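Local coordinates for protein L-Ala-D/L-Glu Epimerase (Escherichia coli, PDB 1JPD) that belongs to the enolase superfamily and joins an N-terminal domain of the mandelate racemase/muconate lactonizing type to a TIM-barrel-like C-terminal domain, at residues E229-R234 with K238-R243; A214-F219 with L223-D228. All blocks are in the same frame, centred on the assembly; numbering follows the deposited sequence.

Interaction 1 (E229-R234 with K238-R243); sequences ESCHTR and KALKGR
L240 pushes its forked end against the carbonyl O and CB of S230 and the CB of C231, where the loop leaving barrel strand 225-227 runs into the short helix 237-240 of this TIM-barrel-like domain. The two methyls divide the work. CD2 sits 3.5 Å from the carbonyl O of S230 and 3.8 Å from S230 CB, while CD1 reaches C231 CB at 3.8 Å. The nearest side-chain approaches of the leucine are thus made to the two CB atoms. With CG anti to its own carbonyl carbon (chi1 -59°), L240 directs the fork across the turn toward the loop. S230 OG is engaged elsewhere, hydrogen-bonded to Q206 NE2. The side chains of C231 and L240 both also pack on V247 of the next strand, 246-249, so the contact lies buried over that strand. Y54 covers this loop, stacking on the ring of H232 and hydrogen-bonding through its OH to E229 O. That same carbonyl O receives a weak bond from H232 NE2, 3.1 Å long and bent to 126° at the hydrogen.

Interaction 2 (A214-F219 with L223-D228); sequences AALENF and LPICAD
The phenyl ring of F219 meets the side chain of I225 at a slant: ring atom CZ lies 4.2 Å from the methyl CD1. Beside it the imidazole of H221 comes against the same ring, the two planes inclined at about 50°, and L189 of helix 189-198 also packs on F219. L216 is the second partner of I225, its CD2 standing 4.0 Å from I225 CD1. The two aliphatic chains cross obliquely, and CD2 is itself 4.2 Å from F219 CZ, so the three groups close a small triangle of carbon atoms. I225 supplies its corner by stretching out: CG1 is anti to the carbonyl carbon (chi1 -63°) and chi2 of -170° carries CD1 away from the strand toward the loop.

This is packing on a strand of the TIM-barrel-like domain. Strand 225-227 runs parallel between 203-205 and 246-249, and the short 3-10 turn 214-217, part of the connection leading into it, folds back over it. The turn is held by E217 N to A214 O at 2.9 Å, and L216 O is bonded to H221 NE2. L189 also touches L216, while C193 of the same helix lies on I225. Since carbon alone meets carbon across the two segments, their mutual hold is hydrophobic and rests on shape and burial, without the directionality of a polar bond.

Overall arrangement
Interaction 2 comes first along the chain and interaction 1 follows directly, with D228 ending one and E229 beginning the other. Strand 225-227 links them: interaction 2 packs the loop that precedes the strand against it, and interaction 1 folds the loop that follows it onto helix 237-240. Their centres lie about 11 Å apart, on the same side of the chain's centre. They also touch directly. R243, salt-bridged to D213, packs its guanidinium carbon CZ against A214 CA at 3.6 Å, and its NE makes a long, weak ion pair with E217. The connections before and after one barrel strand are thereby brought together within the TIM-barrel-like domain.

Interaction 1 (E229-R234 with K238-R243)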
loop_
_atom_site.group_PDB
_atom_site.type_symbol
_atom_site.label_atom_id
_atom_site.label_comp_id
_atom_site.label_asym_id
_atom_site.label_seq_id
_atom_site.Cartn_x
_atom_site.Cartn_y
_atom_site.Cartn_z
ATOM N N GLU A 229 9.378 1.256 -3.314
ATOM C CA GLU A 229 10.142 2.212 -2.526
ATOM C C GLU A 229 10.515 3.414 -3.388
ATOM O O GLU A 229 10.666 4.512 -2.876
ATOM C CB GLU A 229 11.411 1.568 -1.937
ATOM C CG GLU A 229 11.155 0.649 -0.734
ATOM C CD GLU A 229 10.643 -0.736 -1.133
ATOM O OE1 GLU A 229 10.133 -0.895 -2.269
ATOM O OE2 GLU A 229 10.737 -1.670 -0.304
ATOM N N SER A 230 10.640 3.215 -4.697
ATOM C CA SER A 230 11.006 4.309 -5.595
ATOM C C SER A 230 9.864 5.258 -5.916
ATOM O O SER A 230 10.085 6.301 -6.520
ATOM C CB SER A 230 11.567 3.766 -6.908
ATOM O OG SER A 230 12.733 2.995 -6.684
ATOM N N CYS A 231 8.649 4.907 -5.513
ATOM C CA CYS A 231 7.497 5.758 -5.779
ATOM C C CYS A 231 6.785 6.299 -4.538
ATOM O O CYS A 231 6.196 5.524 -3.785
ATOM C CB CYS A 231 6.474 4.996 -6.607
ATOM S SG CYS A 231 4.911 5.877 -6.734
ATOM N N HIS A 232 6.815 7.617 -4.337
ATOM C CA HIS A 232 6.136 8.230 -3.188
ATOM C C HIS A 232 4.966 9.099 -3.626
ATOM O O HIS A 232 3.818 8.872 -3.234
ATOM C CB HIS A 232 7.060 9.146 -2.383
ATOM C CG HIS A 232 8.307 8.492 -1.890
ATOM N ND1 HIS A 232 9.000 8.966 -0.796
ATOM C CD2 HIS A 232 9.028 7.453 -2.372
ATOM C CE1 HIS A 232 10.096 8.249 -0.628
ATOM N NE2 HIS A 232 10.137 7.324 -1.571
ATOM N N THR A 233 5.284 10.120 -4.417
ATOM C CA THR A 233 4.285 11.066 -4.898
ATOM C C THR A 233 4.471 11.348 -6.388
ATOM O O THR A 233 5.357 10.781 -7.020
ATOM C CB THR A 233 4.399 12.406 -4.133
ATOM O OG1 THR A 233 5.608 13.073 -4.516
ATOM C CG2 THR A 233 4.435 12.163 -2.629
ATOM N N ARG A 234 3.644 12.234 -6.938
ATOM C CA ARG A 234 3.738 12.594 -8.355
ATOM C C ARG A 234 5.128 13.116 -8.698
ATOM O O ARG A 234 5.580 13.013 -9.836
ATOM C CB ARG A 234 2.695 13.657 -8.697
ATOM C CG ARG A 234 1.272 13.122 -8.723
ATOM C CD ARG A 234 0.277 14.241 -8.761
ATOM N NE ARG A 234 0.274 14.983 -7.504
ATOM C CZ ARG A 234 -0.373 16.130 -7.317
ATOM N NH1 ARG A 234 -1.065 16.671 -8.311
ATOM N NH2 ARG A 234 -0.336 16.731 -6.136
ATOM N N LYS A 238 8.705 11.599 -12.926
ATOM C CA LYS A 238 9.680 11.887 -13.967
ATOM C C LYS A 238 10.804 10.860 -13.919
ATOM O O LYS A 238 11.138 10.239 -14.928
ATOM C CB LYS A 238 10.270 13.276 -13.764
ATOM C CG LYS A 238 11.492 13.540 -14.622
ATOM C CD LYS A 238 12.340 14.624 -14.001
ATOM C CE LYS A 238 13.575 14.898 -14.822
ATOM N NZ LYS A 238 14.412 15.898 -14.133
ATOM N N ALA A 239 11.386 10.699 -12.735
ATOM C CA ALA A 239 12.480 9.760 -12.531
ATOM C C ALA A 239 12.067 8.345 -12.910
ATOM O O ALA A 239 12.829 7.617 -13.545
ATOM C CB ALA A 239 12.937 9.796 -11.075
ATOM N N LEU A 240 10.854 7.961 -12.525
ATOM C CA LEU A 240 10.361 6.621 -12.815
ATOM C C LEU A 240 10.160 6.317 -14.305
ATOM O O LEU A 240 10.335 5.179 -14.735
ATOM C CB LEU A 240 9.052 6.371 -12.058
ATOM C CG LEU A 240 9.074 6.485 -10.527
ATOM C CD1 LEU A 240 7.700 6.118 -9.984
ATOM C CD2 LEU A 240 10.141 5.572 -9.937
ATOM N N LYS A 241 9.795 7.329 -15.087
ATOM C CA LYS A 241 9.554 7.142 -16.517
ATOM C C LYS A 241 10.763 6.517 -17.212
ATOM O O LYS A 241 11.827 7.119 -17.265
ATOM C CB LYS A 241 9.195 8.489 -17.168
ATOM C CG LYS A 241 8.400 8.370 -18.466
ATOM C CD LYS A 241 7.194 7.445 -18.293
ATOM C CE LYS A 241 6.546 7.082 -19.627
ATOM N NZ LYS A 241 5.750 5.815 -19.526
ATOM N N GLY A 242 10.596 5.302 -17.734
ATOM C CA GLY A 242 11.698 4.634 -18.405
ATOM C C GLY A 242 12.374 3.581 -17.550
ATOM O O GLY A 242 13.303 2.899 -17.995
ATOM N N ARG A 243 11.926 3.455 -16.305
ATOM C CA ARG A 243 12.485 2.459 -15.396
ATOM C C ARG A 243 11.408 1.508 -14.894
ATOM O O ARG A 243 11.699 0.354 -14.582
ATOM C CB ARG A 243 13.187 3.131 -14.211
ATOM C CG ARG A 243 14.414 3.909 -14.625
ATOM C CD ARG A 243 15.243 4.395 -13.454
ATOM N NE ARG A 243 16.353 5.214 -13.934
ATOM C CZ ARG A 243 17.277 5.773 -13.161
ATOM N NH1 ARG A 243 17.246 5.613 -11.844
ATOM N NH2 ARG A 243 18.234 6.504 -13.713
#

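Interaction 2 (A214-F219 with L223-D228)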
loop_
_atom_site.group_PDB
_atom_site.type_symbol
_atom_site.label_atom_id
_atom_site.label_comp_id
_atom_site.label_asym_id
_atom_site.label_seq_id
_atom_site.Cartn_x
_atom_site.Cartn_y
_atom_site.Cartn_z
ATOM N N ALA A 214 19.124 2.309 -11.782
ATOM C CA ALA A 214 19.352 2.770 -13.143
ATOM C C ALA A 214 19.371 1.625 -14.151
ATOM O O ALA A 214 18.851 1.766 -15.258
ATOM C CB ALA A 214 20.645 3.550 -13.214
ATOM N N ALA A 215 19.954 0.492 -13.770
ATOM C CA ALA A 215 20.027 -0.655 -14.671
ATOM C C ALA A 215 18.682 -1.019 -15.301
ATOM O O ALA A 215 18.649 -1.751 -16.288
ATOM C CB ALA A 215 20.612 -1.875 -13.946
ATOM N N LEU A 216 17.578 -0.518 -14.746
ATOM C CA LEU A 216 16.260 -0.818 -15.299
ATOM C C LEU A 216 15.996 -0.146 -16.651
ATOM O O LEU A 216 14.967 -0.391 -17.278
ATOM C CB LEU A 216 15.155 -0.415 -14.321
ATOM C CG LEU A 216 14.983 -1.317 -13.102
ATOM C CD1 LEU A 216 13.859 -0.795 -12.228
ATOM C CD2 LEU A 216 14.689 -2.732 -13.561
ATOM N N GLU A 217 16.917 0.703 -17.097
ATOM C CA GLU A 217 16.758 1.387 -18.379
ATOM C C GLU A 217 17.597 0.729 -19.466
ATOM O O GLU A 217 17.478 1.069 -20.645
ATOM C CB GLU A 217 17.181 2.850 -18.258
ATOM C CG GLU A 217 16.282 3.686 -17.388
ATOM C CD GLU A 217 16.731 5.125 -17.312
ATOM O OE1 GLU A 217 17.936 5.350 -17.065
ATOM O OE2 GLU A 217 15.878 6.026 -17.492
ATOM N N ASN A 218 18.433 -0.219 -19.053
ATOM C CA ASN A 218 19.336 -0.919 -19.952
ATOM C C ASN A 218 18.804 -2.178 -20.630
ATOM O O ASN A 218 19.585 -2.955 -21.174
ATOM C CB ASN A 218 20.622 -1.279 -19.206
ATOM C CG ASN A 218 21.243 -0.086 -18.502
ATOM O OD1 ASN A 218 21.144 1.050 -18.972
ATOM N ND2 ASN A 218 21.906 -0.344 -17.376
ATOM N N PHE A 219 17.498 -2.406 -20.599
ATOM C CA PHE A 219 16.955 -3.592 -21.252
ATOM C C PHE A 219 15.448 -3.507 -21.414
ATOM O O PHE A 219 14.760 -2.907 -20.588
ATOM C CB PHE A 219 17.360 -4.867 -20.486
ATOM C CG PHE A 219 16.670 -5.048 -19.156
ATOM C CD1 PHE A 219 15.420 -5.668 -19.081
ATOM C CD2 PHE A 219 17.281 -4.626 -17.970
ATOM C CE1 PHE A 219 14.786 -5.869 -17.845
ATOM C CE2 PHE A 219 16.659 -4.822 -16.730
ATOM C CZ PHE A 219 15.409 -5.446 -16.667
ATOM N N LEU A 223 8.409 -8.175 -18.697
ATOM C CA LEU A 223 7.151 -8.154 -17.945
ATOM C C LEU A 223 7.091 -6.806 -17.268
ATOM O O LEU A 223 8.113 -6.138 -17.105
ATOM C CB LEU A 223 7.081 -9.259 -16.882
ATOM C CG LEU A 223 7.884 -9.116 -15.585
ATOM C CD1 LEU A 223 7.457 -10.205 -14.604
ATOM C CD2 LEU A 223 9.367 -9.210 -15.878
ATOM N N PRO A 224 5.892 -6.375 -16.876
ATOM C CA PRO A 224 5.791 -5.075 -16.213
ATOM C C PRO A 224 6.628 -5.106 -14.936
ATOM O O PRO A 224 6.649 -6.121 -14.222
ATOM C CB PRO A 224 4.296 -4.953 -15.912
ATOM C CG PRO A 224 3.646 -5.850 -16.944
ATOM C CD PRO A 224 4.577 -7.028 -16.973
ATOM N N ILE A 225 7.331 -4.012 -14.659
ATOM C CA ILE A 225 8.149 -3.920 -13.456
ATOM C C ILE A 225 7.604 -2.753 -12.633
ATOM O O ILE A 225 7.524 -1.624 -13.119
ATOM C CB ILE A 225 9.651 -3.732 -13.814
ATOM C CG1 ILE A 225 10.144 -4.961 -14.590
ATOM C CG2 ILE A 225 10.481 -3.553 -12.546
ATOM C CD1 ILE A 225 11.648 -5.026 -14.803
ATOM N N CYS A 226 7.218 -3.036 -11.390
ATOM C CA CYS A 226 6.610 -2.022 -10.513
ATOM C C CYS A 226 7.504 -1.318 -9.500
ATOM O O CYS A 226 8.358 -1.932 -8.860
ATOM C CB CYS A 226 5.425 -2.636 -9.753
ATOM S SG CYS A 226 4.359 -1.432 -8.924
ATOM N N ALA A 227 7.274 -0.018 -9.347
ATOM C CA ALA A 227 8.024 0.792 -8.398
ATOM C C ALA A 227 7.285 0.779 -7.068
ATOM O O ALA A 227 6.061 0.946 -7.027
ATOM C CB ALA A 227 8.150 2.224 -8.908
ATOM N N ASP A 228 8.033 0.564 -5.987
ATOM C CA ASP A 228 7.466 0.546 -4.643
ATOM C C ASP A 228 8.194 1.597 -3.813
ATOM O O ASP A 228 7.693 2.704 -3.630
ATOM C CB ASP A 228 7.640 -0.834 -4.008
ATOM C CG ASP A 228 6.899 -0.968 -2.684
ATOM O OD1 ASP A 228 6.234 0.007 -2.263
ATOM O OD2 ASP A 228 6.984 -2.059 -2.071
#